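UDP-L-Rhamnose Synthase (Acanthamoeba polyphaga mimivirus, PDB 7JID) probably carries out the NADP-dependent steps that complete UDP-L-rhamnose, binding NADP and UDP-rhamnose next to each other. Local coordinates at residues A[186-191]-A[257-262]; A[4-9]-A[54-59]; A[72-77]-A[136-141]. All coordinates share one frame; numbering follows the deposited sequence.

In the fold
Along the chain, interaction 2 closes first, interaction 3 follows and interaction 1 comes last, so the three lie in series. Interaction 2 pairs two neighbouring inner strands of the six-stranded parallel sheet and leads to the NADP site. Interaction 3, its centre about 27 Å away, joins the start of helix 138-150 to the loop before helix 79-99. Interaction 1 ties the loop after strand 184-185 to the loop after helix 246-252, with its centre about 29 Å from that of interaction 2 and 19 Å from that of interaction 3. Interactions 1 and 3 both touch UDP-rhamnose. The chain thus illustrates a common plan, an NADP-binding sheet at one end and loops that hold the nucleotide sugar at the other.

Interaction 1 (A[186-191]-A[257-262]); sequences CSIPNS and RSNNLL. With AWU ([[(2~{R},3~{S},4~{R},5~{R})-5-[2,4-bis(oxidanylidene)pyrimidin-1-yl]-3,4-bis(oxidanyl)oxolan-2-yl]methoxy-oxidanyl-phosphoryl] [(2~{R},3~{R},4~{R},5~{R},6~{S})-6-methyl-3,4,5-tris(oxidanyl)oxan-2-yl] hydrogen phosphate), chain C.
Asn259 turns CG beside its backbone N and anti to its carbonyl carbon (chi1 -67°), while the first torsion of Asn190 departs from the usual staggered values, and together these bring two carboxamides within bonding range, their planes 46° apart. Asn190 ND2 reaches Asn259 OD1 at 2.9 Å in an almost straight bond (176°), in the carbonyl plane and on a lone pair. ND2 also donates to the O of Ile188 at 2.9 Å, from above that carbonyl. On the other branch, Asn190 OD1 accepts from Asn260 N at 3.1 Å and from Arg163 outside the segments. Gripped at both N and O, this buried amide is fixed in rotation. Ile188 crosses Asn259 at about a right angle and lays its CD1 3.6 Å from Asn259 ND2. Farther along, Ser191 N bonds to Asn260 O at 3.1 Å, and Ser191 OG accepts from Leu262 N at 2.9 Å. The opposite end of the contact holds UDP-rhamnose. Cys186 N donates to the uracil O2 at 2.9 Å, and Arg257 turns a guanidinium edge to the phosphate, with NE and NH2 both bonded to O1A (NH2 at 2.8 Å) and NH1 paired with Asp71. One loop runs from strand 184-185 to helix 195-207, the other from helix 246-252 to helix 265-270, and helix 246-252 also packs on Ile188 and Asn259.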
loop_
_atom_site.group_PDB
_atom_site.type_symbol
_atom_site.label_atom_id
_atom_site.label_comp_id
_atom_site.label_asym_id
_atom_site.label_seq_id
_atom_site.Cartn_x
_atom_site.Cartn_y
_atom_site.Cartn_z
ATOM N N CYS A 186 -1.172 20.159 22.641
ATOM C CA CYS A 186 0.053 20.424 21.880
ATOM C C CYS A 186 -0.292 21.484 20.843
ATOM O O CYS A 186 -0.888 21.113 19.818
ATOM C CB CYS A 186 0.623 19.147 21.280
ATOM S SG CYS A 186 2.158 19.452 20.414
ATOM N N SER A 187 -0.056 22.774 21.150
ATOM C CA SER A 187 -0.502 23.871 20.253
ATOM C C SER A 187 0.524 24.095 19.136
ATOM O O SER A 187 1.654 24.562 19.376
ATOM C CB SER A 187 -0.813 25.160 20.990
ATOM O OG SER A 187 -1.364 26.163 20.146
ATOM N N ILE A 188 0.115 23.900 17.892
ATOM C CA ILE A 188 1.008 24.091 16.723
ATOM C C ILE A 188 0.163 24.668 15.586
ATOM O O ILE A 188 -0.903 24.138 15.298
ATOM C CB ILE A 188 1.695 22.766 16.299
ATOM C CG1 ILE A 188 2.590 22.157 17.404
ATOM C CG2 ILE A 188 2.492 22.979 15.019
ATOM C CD1 ILE A 188 3.141 20.778 17.080
ATOM N N PRO A 189 0.627 25.734 14.890
ATOM C CA PRO A 189 -0.104 26.276 13.732
ATOM C C PRO A 189 -0.255 25.199 12.649
ATOM O O PRO A 189 0.718 24.548 12.279
ATOM C CB PRO A 189 0.732 27.473 13.272
ATOM C CG PRO A 189 1.495 27.869 14.519
ATOM C CD PRO A 189 1.807 26.560 15.192
ATOM N N ASN A 190 -1.434 25.131 12.045
ATOM C CA ASN A 190 -1.741 24.062 11.080
ATOM C C ASN A 190 -2.800 24.505 10.077
ATOM O O ASN A 190 -3.645 25.381 10.422
ATOM C CB ASN A 190 -2.338 22.877 11.828
ATOM C CG ASN A 190 -1.303 21.862 12.228
ATOM O OD1 ASN A 190 -0.852 21.085 11.386
ATOM N ND2 ASN A 190 -0.953 21.850 13.528
ATOM N N SER A 191 -2.737 23.920 8.894
ATOM C CA SER A 191 -3.800 23.983 7.880
ATOM C C SER A 191 -4.921 23.056 8.313
ATOM O O SER A 191 -4.650 21.847 8.549
ATOM C CB SER A 191 -3.306 23.663 6.537
ATOM O OG SER A 191 -2.449 24.675 6.020
ATOM N N ARG A 257 2.146 13.016 15.109
ATOM C CA ARG A 257 1.064 13.739 14.380
ATOM C C ARG A 257 1.706 14.688 13.368
ATOM O O ARG A 257 2.779 15.289 13.597
ATOM C CB ARG A 257 0.089 14.465 15.304
ATOM C CG ARG A 257 -0.712 13.597 16.261
ATOM C CD ARG A 257 -1.581 12.616 15.536
ATOM N NE ARG A 257 -2.498 11.913 16.417
ATOM C CZ ARG A 257 -2.287 10.716 16.944
ATOM N NH1 ARG A 257 -1.152 10.069 16.756
ATOM N NH2 ARG A 257 -3.259 10.170 17.656
ATOM N N SER A 258 1.071 14.767 12.205
ATOM C CA SER A 258 1.473 15.647 11.093
ATOM C C SER A 258 1.164 17.112 11.467
ATOM O O SER A 258 0.052 17.397 11.961
ATOM C CB SER A 258 0.681 15.288 9.882
ATOM O OG SER A 258 0.893 16.195 8.822
ATOM N N ASN A 259 2.104 18.005 11.219
ATOM C CA ASN A 259 1.905 19.465 11.414
ATOM C C ASN A 259 2.432 20.163 10.176
ATOM O O ASN A 259 3.643 19.995 9.910
ATOM C CB ASN A 259 2.623 19.985 12.667
ATOM C CG ASN A 259 2.002 19.423 13.916
ATOM O OD1 ASN A 259 0.981 19.886 14.374
ATOM N ND2 ASN A 259 2.626 18.390 14.475
ATOM N N ASN A 260 1.627 20.974 9.485
ATOM C CA ASN A 260 2.096 21.587 8.222
ATOM C C ASN A 260 1.204 22.781 7.857
ATOM O O ASN A 260 0.112 22.932 8.412
ATOM C CB ASN A 260 2.209 20.531 7.129
ATOM C CG ASN A 260 0.861 20.021 6.654
ATOM O OD1 ASN A 260 0.024 20.825 6.285
ATOM N ND2 ASN A 260 0.733 18.706 6.626
ATOM N N LEU A 261 1.705 23.546 6.907
ATOM C CA LEU A 261 0.934 24.429 6.005
ATOM C C LEU A 261 0.805 23.767 4.650
ATOM O O LEU A 261 1.864 23.365 4.078
ATOM C CB LEU A 261 1.678 25.755 5.836
ATOM C CG LEU A 261 1.151 26.711 4.759
ATOM C CD1 LEU A 261 -0.227 27.232 5.117
ATOM C CD2 LEU A 261 2.115 27.880 4.539
ATOM N N LEU A 262 -0.413 23.717 4.128
ATOM C CA LEU A 262 -0.655 23.416 2.700
ATOM C C LEU A 262 -0.788 24.718 1.927
ATOM O O LEU A 262 -1.498 25.627 2.365
ATOM C CB LEU A 262 -1.916 22.566 2.517
ATOM C CG LEU A 262 -1.962 21.236 3.264
ATOM C CD1 LEU A 262 -3.365 20.632 3.042
ATOM C CD2 LEU A 262 -0.821 20.322 2.881
HETATM P PA AWU C . -6.052 13.280 17.220
HETATM O O1A AWU C . -5.112 12.238 17.696
HETATM O O2A AWU C . -7.352 13.480 17.980
HETATM O O3A AWU C . -6.674 13.110 15.723
HETATM P PB AWU C . -6.016 12.266 14.469
HETATM O O1B AWU C . -4.536 12.599 14.160
HETATM O O2B AWU C . -6.428 10.785 14.627
HETATM O O3B AWU C . -6.865 12.962 13.304
HETATM C "C5'" AWU C . -7.411 11.863 9.893
HETATM O "O5'" AWU C . -7.608 12.183 11.257
HETATM C "C4'" AWU C . -7.238 13.140 9.090
HETATM O "O4'" AWU C . -6.861 12.865 7.722
HETATM C "C3'" AWU C . -6.160 13.960 9.719
HETATM O "O3'" AWU C . -6.214 15.244 9.155
HETATM C "C2'" AWU C . -6.363 14.173 11.215
HETATM C "C1'" AWU C . -6.666 12.922 11.914
HETATM N N1 AWU C . -3.706 16.454 20.594
HETATM C C2 AWU C . -3.433 17.184 21.737
HETATM O O2 AWU C . -3.273 18.420 21.665
HETATM N N3 AWU C . -3.482 16.541 22.947
HETATM C C4 AWU C . -3.639 15.193 23.040
HETATM O O4 AWU C . -3.696 14.675 24.216
HETATM C C5 AWU C . -3.934 14.463 21.888
HETATM C C6 AWU C . -3.861 15.082 20.645
HETATM C C1C AWU C . -3.687 17.113 19.257
HETATM C C2C AWU C . -2.868 16.427 18.163
HETATM C C3C AWU C . -3.611 16.883 16.881
HETATM C C4C AWU C . -5.018 16.984 17.378
HETATM C C5C AWU C . -5.953 15.890 16.908
HETATM C "C6'" AWU C . -8.663 11.084 9.496
HETATM O "O2'" AWU C . -7.529 14.952 11.384
HETATM O O2C AWU C . -1.555 16.924 18.205
HETATM O O3C AWU C . -3.221 18.193 16.511
HETATM O O4C AWU C . -5.006 16.901 18.797
HETATM O O5C AWU C . -5.281 14.638 17.173
#

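Interaction 2 (A[4-9]-A[54-59]); sequences MKWLIF and RVMSFI. With NAP (NADP nicotinamide-adenine-dinucleotide phosphate), chain D.
Over one face of the Trp6 indole lies the aliphatic part of Arg54, its CG 3.8 Å from the centroid of the six-membered ring in a CH-pi contact. Met56 approaches the same ring obliquely, with SD 3.7 Å from Trp6 CE3, a Met-aromatic contact. Arg54 bends at chi2 (-58°), and its guanidinium, inclined 44° to the indole, receives the Met4 CE methyl over the centre of one face; Met4 SD sits 3.4 Å from Arg54 NH2. Phe9 meets Val55 CG1 at its ring edge, 3.9 Å from Phe9 CD2, and Phe58 likewise takes Ile8 CG2 at its edge, 3.7 Å from Phe58 CD2. Between these groups, strands 5-9 and 54-57 run parallel at the core of a Rossmann-type sheet. Leu7 N bonds to Arg54 O at 2.8 Å, Met56 N to Leu7 O and Phe9 N to Met56 O; Phe58 N continues the ladder past the second strand, reaching Phe9 O at 2.9 Å. Trp6, Ile8, Arg54 and Met56 share the face on which helix 14-25 packs. Just after the strand, Ile59 CG2 lies 3.5 Å from N3A of the NADP adenine. The chemistry implies a division of labour: apolar and aromatic side chains pack on both faces of the sheet, while the buried charge of Arg54 is met by the carbonyls of Ala206 and Arg207 and its methylene groups lie on the indole face.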
loop_
_atom_site.group_PDB
_atom_site.type_symbol
_atom_site.label_atom_id
_atom_site.label_comp_id
_atom_site.label_asym_id
_atom_site.label_seq_id
_atom_site.Cartn_x
_atom_site.Cartn_y
_atom_site.Cartn_z
ATOM N N MET A 4 -28.641 14.581 -10.882
ATOM C CA MET A 4 -27.798 13.403 -11.285
ATOM C C MET A 4 -27.834 12.322 -10.194
ATOM O O MET A 4 -28.407 12.560 -9.120
ATOM C CB MET A 4 -26.340 13.817 -11.519
ATOM C CG MET A 4 -26.140 14.792 -12.664
ATOM S SD MET A 4 -24.426 15.254 -12.953
ATOM C CE MET A 4 -23.950 15.650 -11.270
ATOM N N LYS A 5 -27.203 11.178 -10.467
ATOM C CA LYS A 5 -27.140 9.994 -9.564
ATOM C C LYS A 5 -25.725 9.871 -8.989
ATOM O O LYS A 5 -24.788 9.752 -9.782
ATOM C CB LYS A 5 -27.496 8.713 -10.321
ATOM C CG LYS A 5 -27.722 7.516 -9.411
ATOM C CD LYS A 5 -27.939 6.226 -10.140
ATOM C CE LYS A 5 -29.345 6.091 -10.676
ATOM N NZ LYS A 5 -29.660 4.665 -10.920
ATOM N N TRP A 6 -25.615 9.908 -7.661
ATOM C CA TRP A 6 -24.325 9.937 -6.925
ATOM C C TRP A 6 -24.212 8.671 -6.083
ATOM O O TRP A 6 -25.068 8.473 -5.161
ATOM C CB TRP A 6 -24.240 11.174 -6.039
ATOM C CG TRP A 6 -24.343 12.501 -6.727
ATOM C CD1 TRP A 6 -25.452 13.023 -7.331
ATOM C CD2 TRP A 6 -23.331 13.520 -6.813
ATOM N NE1 TRP A 6 -25.185 14.260 -7.843
ATOM C CE2 TRP A 6 -23.898 14.621 -7.495
ATOM C CE3 TRP A 6 -22.008 13.634 -6.360
ATOM C CZ2 TRP A 6 -23.188 15.794 -7.757
ATOM C CZ3 TRP A 6 -21.297 14.773 -6.663
ATOM C CH2 TRP A 6 -21.888 15.861 -7.303
ATOM N N LEU A 7 -23.237 7.828 -6.402
ATOM C CA LEU A 7 -22.966 6.615 -5.610
ATOM C C LEU A 7 -21.914 6.969 -4.547
ATOM O O LEU A 7 -20.827 7.367 -4.961
ATOM C CB LEU A 7 -22.467 5.508 -6.534
ATOM C CG LEU A 7 -22.077 4.212 -5.833
ATOM C CD1 LEU A 7 -23.265 3.623 -5.092
ATOM C CD2 LEU A 7 -21.502 3.231 -6.808
ATOM N N ILE A 8 -22.268 6.802 -3.287
ATOM C CA ILE A 8 -21.415 7.255 -2.148
ATOM C C ILE A 8 -20.927 6.028 -1.380
ATOM O O ILE A 8 -21.738 5.351 -0.727
ATOM C CB ILE A 8 -22.169 8.242 -1.237
ATOM C CG1 ILE A 8 -22.832 9.399 -2.007
ATOM C CG2 ILE A 8 -21.231 8.750 -0.134
ATOM C CD1 ILE A 8 -21.895 10.173 -2.904
ATOM N N PHE A 9 -19.616 5.870 -1.350
ATOM C CA PHE A 9 -18.908 4.915 -0.471
ATOM C C PHE A 9 -18.558 5.639 0.829
ATOM O O PHE A 9 -18.098 6.786 0.745
ATOM C CB PHE A 9 -17.637 4.424 -1.152
ATOM C CG PHE A 9 -17.908 3.426 -2.247
ATOM C CD1 PHE A 9 -17.870 2.061 -2.013
ATOM C CD2 PHE A 9 -18.216 3.870 -3.524
ATOM C CE1 PHE A 9 -18.164 1.163 -3.025
ATOM C CE2 PHE A 9 -18.497 2.971 -4.540
ATOM C CZ PHE A 9 -18.457 1.612 -4.290
ATOM N N ARG A 54 -21.783 10.126 -10.803
ATOM C CA ARG A 54 -20.648 10.523 -9.937
ATOM C C ARG A 54 -20.471 9.431 -8.900
ATOM O O ARG A 54 -21.490 8.943 -8.350
ATOM C CB ARG A 54 -20.923 11.855 -9.235
ATOM C CG ARG A 54 -21.098 13.083 -10.120
ATOM C CD ARG A 54 -19.905 13.387 -11.017
ATOM N NE ARG A 54 -20.179 14.641 -11.718
ATOM C CZ ARG A 54 -20.829 14.717 -12.893
ATOM N NH1 ARG A 54 -21.242 13.605 -13.481
ATOM N NH2 ARG A 54 -21.101 15.898 -13.429
ATOM N N VAL A 55 -19.223 9.153 -8.542
ATOM C CA VAL A 55 -18.893 8.309 -7.366
ATOM C C VAL A 55 -18.074 9.163 -6.390
ATOM O O VAL A 55 -17.223 9.935 -6.836
ATOM C CB VAL A 55 -18.149 7.041 -7.811
ATOM C CG1 VAL A 55 -17.738 6.184 -6.628
ATOM C CG2 VAL A 55 -19.014 6.228 -8.780
ATOM N N MET A 56 -18.341 8.992 -5.119
ATOM C CA MET A 56 -17.503 9.657 -4.080
ATOM C C MET A 56 -17.073 8.636 -3.042
ATOM O O MET A 56 -17.838 7.739 -2.703
ATOM C CB MET A 56 -18.221 10.821 -3.397
ATOM C CG MET A 56 -18.940 11.772 -4.365
ATOM S SD MET A 56 -19.593 13.274 -3.568
ATOM C CE MET A 56 -18.099 14.262 -3.627
ATOM N N SER A 57 -15.864 8.838 -2.538
ATOM C CA SER A 57 -15.216 7.990 -1.522
ATOM C C SER A 57 -14.995 8.812 -0.242
ATOM O O SER A 57 -14.132 9.720 -0.242
ATOM C CB SER A 57 -13.922 7.410 -2.006
ATOM O OG SER A 57 -13.337 6.612 -0.973
ATOM N N PHE A 58 -15.693 8.435 0.814
ATOM C CA PHE A 58 -15.505 8.961 2.189
ATOM C C PHE A 58 -15.118 7.836 3.122
ATOM O O PHE A 58 -15.685 7.761 4.214
ATOM C CB PHE A 58 -16.741 9.730 2.637
ATOM C CG PHE A 58 -17.115 10.815 1.670
ATOM C CD1 PHE A 58 -16.256 11.871 1.436
ATOM C CD2 PHE A 58 -18.270 10.721 0.902
ATOM C CE1 PHE A 58 -16.545 12.855 0.503
ATOM C CE2 PHE A 58 -18.574 11.725 -0.005
ATOM C CZ PHE A 58 -17.704 12.759 -0.235
ATOM N N ILE A 59 -14.215 6.978 2.664
ATOM C CA ILE A 59 -13.878 5.745 3.412
ATOM C C ILE A 59 -12.485 5.914 4.013
ATOM O O ILE A 59 -11.618 6.621 3.460
ATOM C CB ILE A 59 -13.959 4.457 2.582
ATOM C CG1 ILE A 59 -12.836 4.395 1.544
ATOM C CG2 ILE A 59 -15.355 4.307 1.978
ATOM C CD1 ILE A 59 -12.800 3.141 0.705
HETATM P PA NAP D . -15.725 7.621 9.623
HETATM O O1A NAP D . -16.886 8.257 10.353
HETATM O O2A NAP D . -14.985 6.499 10.281
HETATM O O5B NAP D . -16.368 7.177 8.246
HETATM C C5B NAP D . -15.694 6.243 7.401
HETATM C C4B NAP D . -16.628 5.330 6.620
HETATM O O4B NAP D . -15.913 4.544 5.677
HETATM C C3B NAP D . -17.332 4.396 7.595
HETATM O O3B NAP D . -18.727 4.525 7.233
HETATM C C2B NAP D . -16.754 3.037 7.224
HETATM O O2B NAP D . -17.774 2.085 7.270
HETATM C C1B NAP D . -16.331 3.196 5.764
HETATM N N9A NAP D . -15.327 2.295 5.231
HETATM C C8A NAP D . -14.093 2.114 5.677
HETATM N N7A NAP D . -13.438 1.241 4.909
HETATM C C5A NAP D . -14.287 0.846 3.951
HETATM C C6A NAP D . -14.203 -0.071 2.882
HETATM N N6A NAP D . -13.081 -0.726 2.690
HETATM N N1A NAP D . -15.333 -0.227 2.109
HETATM C C2A NAP D . -16.436 0.492 2.360
HETATM N N3A NAP D . -16.612 1.372 3.358
HETATM C C4A NAP D . -15.525 1.566 4.153
HETATM O O3 NAP D . -14.563 8.635 9.158
HETATM P PN NAP D . -14.750 10.110 8.504
HETATM O O1N NAP D . -13.972 10.950 9.505
HETATM O O2N NAP D . -16.083 10.425 7.970
HETATM O O5D NAP D . -13.723 9.990 7.305
HETATM C C5D NAP D . -13.930 9.659 5.939
HETATM C C4D NAP D . -12.554 9.239 5.342
HETATM O O4D NAP D . -12.264 10.110 4.295
HETATM C C3D NAP D . -11.479 9.448 6.388
HETATM O O3D NAP D . -10.183 8.856 5.999
HETATM C C2D NAP D . -11.641 10.986 6.371
HETATM O O2D NAP D . -10.615 11.804 6.952
HETATM C C1D NAP D . -11.756 11.302 4.903
HETATM P P2B NAP D . -17.667 0.812 8.212
HETATM O O1X NAP D . -17.971 1.208 9.592
HETATM O O2X NAP D . -18.849 0.044 7.593
HETATM O O3X NAP D . -16.329 0.073 8.102
#

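Interaction 3 (A[72-77]-A[136-141]); sequences YLEQSG and GSSYSV. With AWU ([[(2~{R},3~{S},4~{R},5~{R})-5-[2,4-bis(oxidanylidene)pyrimidin-1-yl]-3,4-bis(oxidanyl)oxolan-2-yl]methoxy-oxidanyl-phosphoryl] [(2~{R},3~{R},4~{R},5~{R},6~{S})-6-methyl-3,4,5-tris(oxidanyl)oxan-2-yl] hydrogen phosphate), chain C.
Glu74 binds the start of helix 138-150 through both carboxylate oxygens, a worked case of helix N-terminal capping in the NADP-binding Rossmann domain. Glu74 OE2 accepts from Ser138 N at 2.7 Å through its syn lone pair, in a nearly straight bond (174°). Ser138 OG donates to Glu74 OE1, also at 2.7 Å, on the syn side but 26° out of the carboxylate plane. One serine therefore occupies both oxygens, and the two bonds hold the carboxylate against rotation. The glutamate reaches it by folding at chi2 (-60°), which turns the carboxylate back toward the helix. A water extends the grip by one residue: it donates to Glu74 OE2 at 2.6 Å and accepts from Tyr139 N at 3.0 Å. The negative charge thus sits beside backbone N-H groups at the helix start, where the helix dipole would probably stabilise it.

The helix supplies its own cap as well. Ser137 stands at the N-cap position, and its OG accepts from Ser140 N at 3.0 Å, while Ser140 OG is tied to the carbonyl of Cys111. Beside the polar patch, Leu73 CD1 packs against Tyr139 CB at 3.8 Å and comes to the edge of the tyrosine ring. Helix 79-99 backs this pair through Asn86, which touches both Leu73 and Tyr139, and Leu79 of the second subunit packs on Ser138.

Tyr139 begins the Tyr-x-x-x-Lys sequence familiar from short-chain dehydrogenases/reductases, and it touches both NADP and UDP-rhamnose. With its CG anti to the backbone N, the ring extends away from Glu74 into the pocket, where Tyr139 OH and the rhamnose O4' share a hydrogen bond of 2.8 Å.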
loop_
_atom_site.group_PDB
_atom_site.type_symbol
_atom_site.label_atom_id
_atom_site.label_comp_id
_atom_site.label_asym_id
_atom_site.label_seq_id
_atom_site.Cartn_x
_atom_site.Cartn_y
_atom_site.Cartn_z
ATOM N N TYR A 72 -5.136 3.812 16.621
ATOM C CA TYR A 72 -5.818 2.507 16.468
ATOM C C TYR A 72 -4.944 1.662 15.538
ATOM O O TYR A 72 -4.801 0.448 15.737
ATOM C CB TYR A 72 -7.222 2.711 15.910
ATOM C CG TYR A 72 -7.872 1.447 15.413
ATOM C CD1 TYR A 72 -7.963 1.152 14.060
ATOM C CD2 TYR A 72 -8.393 0.554 16.319
ATOM C CE1 TYR A 72 -8.520 -0.036 13.613
ATOM C CE2 TYR A 72 -8.976 -0.624 15.889
ATOM C CZ TYR A 72 -9.073 -0.910 14.540
ATOM O OH TYR A 72 -9.631 -2.108 14.162
ATOM N N LEU A 73 -4.390 2.267 14.466
ATOM C CA LEU A 73 -3.672 1.502 13.413
ATOM C C LEU A 73 -2.284 1.048 13.846
ATOM O O LEU A 73 -1.691 0.284 13.098
ATOM C CB LEU A 73 -3.545 2.325 12.123
ATOM C CG LEU A 73 -4.876 2.801 11.556
ATOM C CD1 LEU A 73 -4.656 3.892 10.523
ATOM C CD2 LEU A 73 -5.621 1.619 10.975
ATOM N N GLU A 74 -1.783 1.474 15.015
ATOM C CA GLU A 74 -0.404 1.108 15.432
ATOM C C GLU A 74 -0.384 -0.275 16.110
ATOM O O GLU A 74 0.714 -0.836 16.240
ATOM C CB GLU A 74 0.174 2.203 16.327
ATOM C CG GLU A 74 0.172 3.579 15.674
ATOM C CD GLU A 74 0.974 3.665 14.385
ATOM O OE1 GLU A 74 1.755 2.716 14.109
ATOM O OE2 GLU A 74 0.832 4.675 13.644
ATOM N N GLN A 75 -1.548 -0.806 16.464
ATOM C CA GLN A 75 -1.681 -2.122 17.150
ATOM C C GLN A 75 -1.288 -3.267 16.208
ATOM O O GLN A 75 -1.638 -3.233 14.996
ATOM C CB GLN A 75 -3.113 -2.389 17.579
ATOM C CG GLN A 75 -3.767 -1.283 18.369
ATOM C CD GLN A 75 -5.164 -1.703 18.704
ATOM O OE1 GLN A 75 -5.373 -2.504 19.626
ATOM N NE2 GLN A 75 -6.131 -1.227 17.926
ATOM N N SER A 76 -0.615 -4.290 16.734
ATOM C CA SER A 76 -0.294 -5.530 15.973
ATOM C C SER A 76 -1.576 -6.097 15.358
ATOM O O SER A 76 -2.598 -6.135 16.042
ATOM C CB SER A 76 0.390 -6.545 16.843
ATOM O OG SER A 76 1.006 -7.524 16.013
ATOM N N GLY A 77 -1.565 -6.400 14.064
ATOM C CA GLY A 77 -2.727 -6.979 13.371
ATOM C C GLY A 77 -3.562 -5.942 12.660
ATOM O O GLY A 77 -4.511 -6.348 11.964
ATOM N N GLY A 136 5.525 9.724 10.419
ATOM C CA GLY A 136 5.523 9.485 11.872
ATOM C C GLY A 136 4.303 8.783 12.417
ATOM O O GLY A 136 4.218 8.551 13.667
ATOM N N SER A 137 3.328 8.430 11.573
ATOM C CA SER A 137 2.210 7.547 11.978
ATOM C C SER A 137 2.040 6.522 10.841
ATOM O O SER A 137 2.305 6.847 9.656
ATOM C CB SER A 137 0.933 8.276 12.260
ATOM O OG SER A 137 0.427 8.867 11.067
ATOM N N SER A 138 1.513 5.354 11.147
ATOM C CA SER A 138 1.250 4.317 10.122
ATOM C C SER A 138 0.164 4.814 9.164
ATOM O O SER A 138 0.279 4.588 7.924
ATOM C CB SER A 138 0.922 2.999 10.755
ATOM O OG SER A 138 2.092 2.483 11.408
ATOM N N TYR A 139 -0.813 5.542 9.708
ATOM C CA TYR A 139 -1.885 6.218 8.912
ATOM C C TYR A 139 -1.241 7.119 7.870
ATOM O O TYR A 139 -1.530 7.061 6.654
ATOM C CB TYR A 139 -2.767 7.089 9.790
ATOM C CG TYR A 139 -3.784 7.900 9.024
ATOM C CD1 TYR A 139 -4.954 7.323 8.538
ATOM C CD2 TYR A 139 -3.605 9.258 8.844
ATOM C CE1 TYR A 139 -5.880 8.084 7.841
ATOM C CE2 TYR A 139 -4.542 10.035 8.163
ATOM C CZ TYR A 139 -5.692 9.441 7.681
ATOM O OH TYR A 139 -6.610 10.219 7.007
ATOM N N SER A 140 -0.339 7.994 8.320
ATOM C CA SER A 140 0.234 9.029 7.442
ATOM C C SER A 140 1.088 8.349 6.373
ATOM O O SER A 140 1.090 8.759 5.192
ATOM C CB SER A 140 1.000 10.080 8.185
ATOM O OG SER A 140 0.112 10.941 8.884
ATOM N N VAL A 141 1.769 7.280 6.756
ATOM C CA VAL A 141 2.644 6.531 5.813
ATOM C C VAL A 141 1.795 5.935 4.688
ATOM O O VAL A 141 2.081 6.184 3.510
ATOM C CB VAL A 141 3.424 5.442 6.538
ATOM C CG1 VAL A 141 4.114 4.569 5.492
ATOM C CG2 VAL A 141 4.448 6.080 7.472
HETATM P PA AWU C . -6.052 13.280 17.220
HETATM O O1A AWU C . -5.112 12.238 17.696
HETATM O O2A AWU C . -7.352 13.480 17.980
HETATM O O3A AWU C . -6.674 13.110 15.723
HETATM P PB AWU C . -6.016 12.266 14.469
HETATM O O1B AWU C . -4.536 12.599 14.160
HETATM O O2B AWU C . -6.428 10.785 14.627
HETATM O O3B AWU C . -6.865 12.962 13.304
HETATM C "C5'" AWU C . -7.411 11.863 9.893
HETATM O "O5'" AWU C . -7.608 12.183 11.257
HETATM C "C4'" AWU C . -7.238 13.140 9.090
HETATM O "O4'" AWU C . -6.861 12.865 7.722
HETATM C "C3'" AWU C . -6.160 13.960 9.719
HETATM O "O3'" AWU C . -6.214 15.244 9.155
HETATM C "C2'" AWU C . -6.363 14.173 11.215
HETATM C "C1'" AWU C . -6.666 12.922 11.914
HETATM N N1 AWU C . -3.706 16.454 20.594
HETATM C C2 AWU C . -3.433 17.184 21.737
HETATM O O2 AWU C . -3.273 18.420 21.665
HETATM N N3 AWU C . -3.482 16.541 22.947
HETATM C C4 AWU C . -3.639 15.193 23.040
HETATM O O4 AWU C . -3.696 14.675 24.216
HETATM C C5 AWU C . -3.934 14.463 21.888
HETATM C C6 AWU C . -3.861 15.082 20.645
HETATM C C1C AWU C . -3.687 17.113 19.257
HETATM C C2C AWU C . -2.868 16.427 18.163
HETATM C C3C AWU C . -3.611 16.883 16.881
HETATM C C4C AWU C . -5.018 16.984 17.378
HETATM C C5C AWU C . -5.953 15.890 16.908
HETATM C "C6'" AWU C . -8.663 11.084 9.496
HETATM O "O2'" AWU C . -7.529 14.952 11.384
HETATM O O2C AWU C . -1.555 16.924 18.205
HETATM O O3C AWU C . -3.221 18.193 16.511
HETATM O O4C AWU C . -5.006 16.901 18.797
HETATM O O5C AWU C . -5.281 14.638 17.173
HETATM O O HOH W 1 -1.439 5.552 12.666
#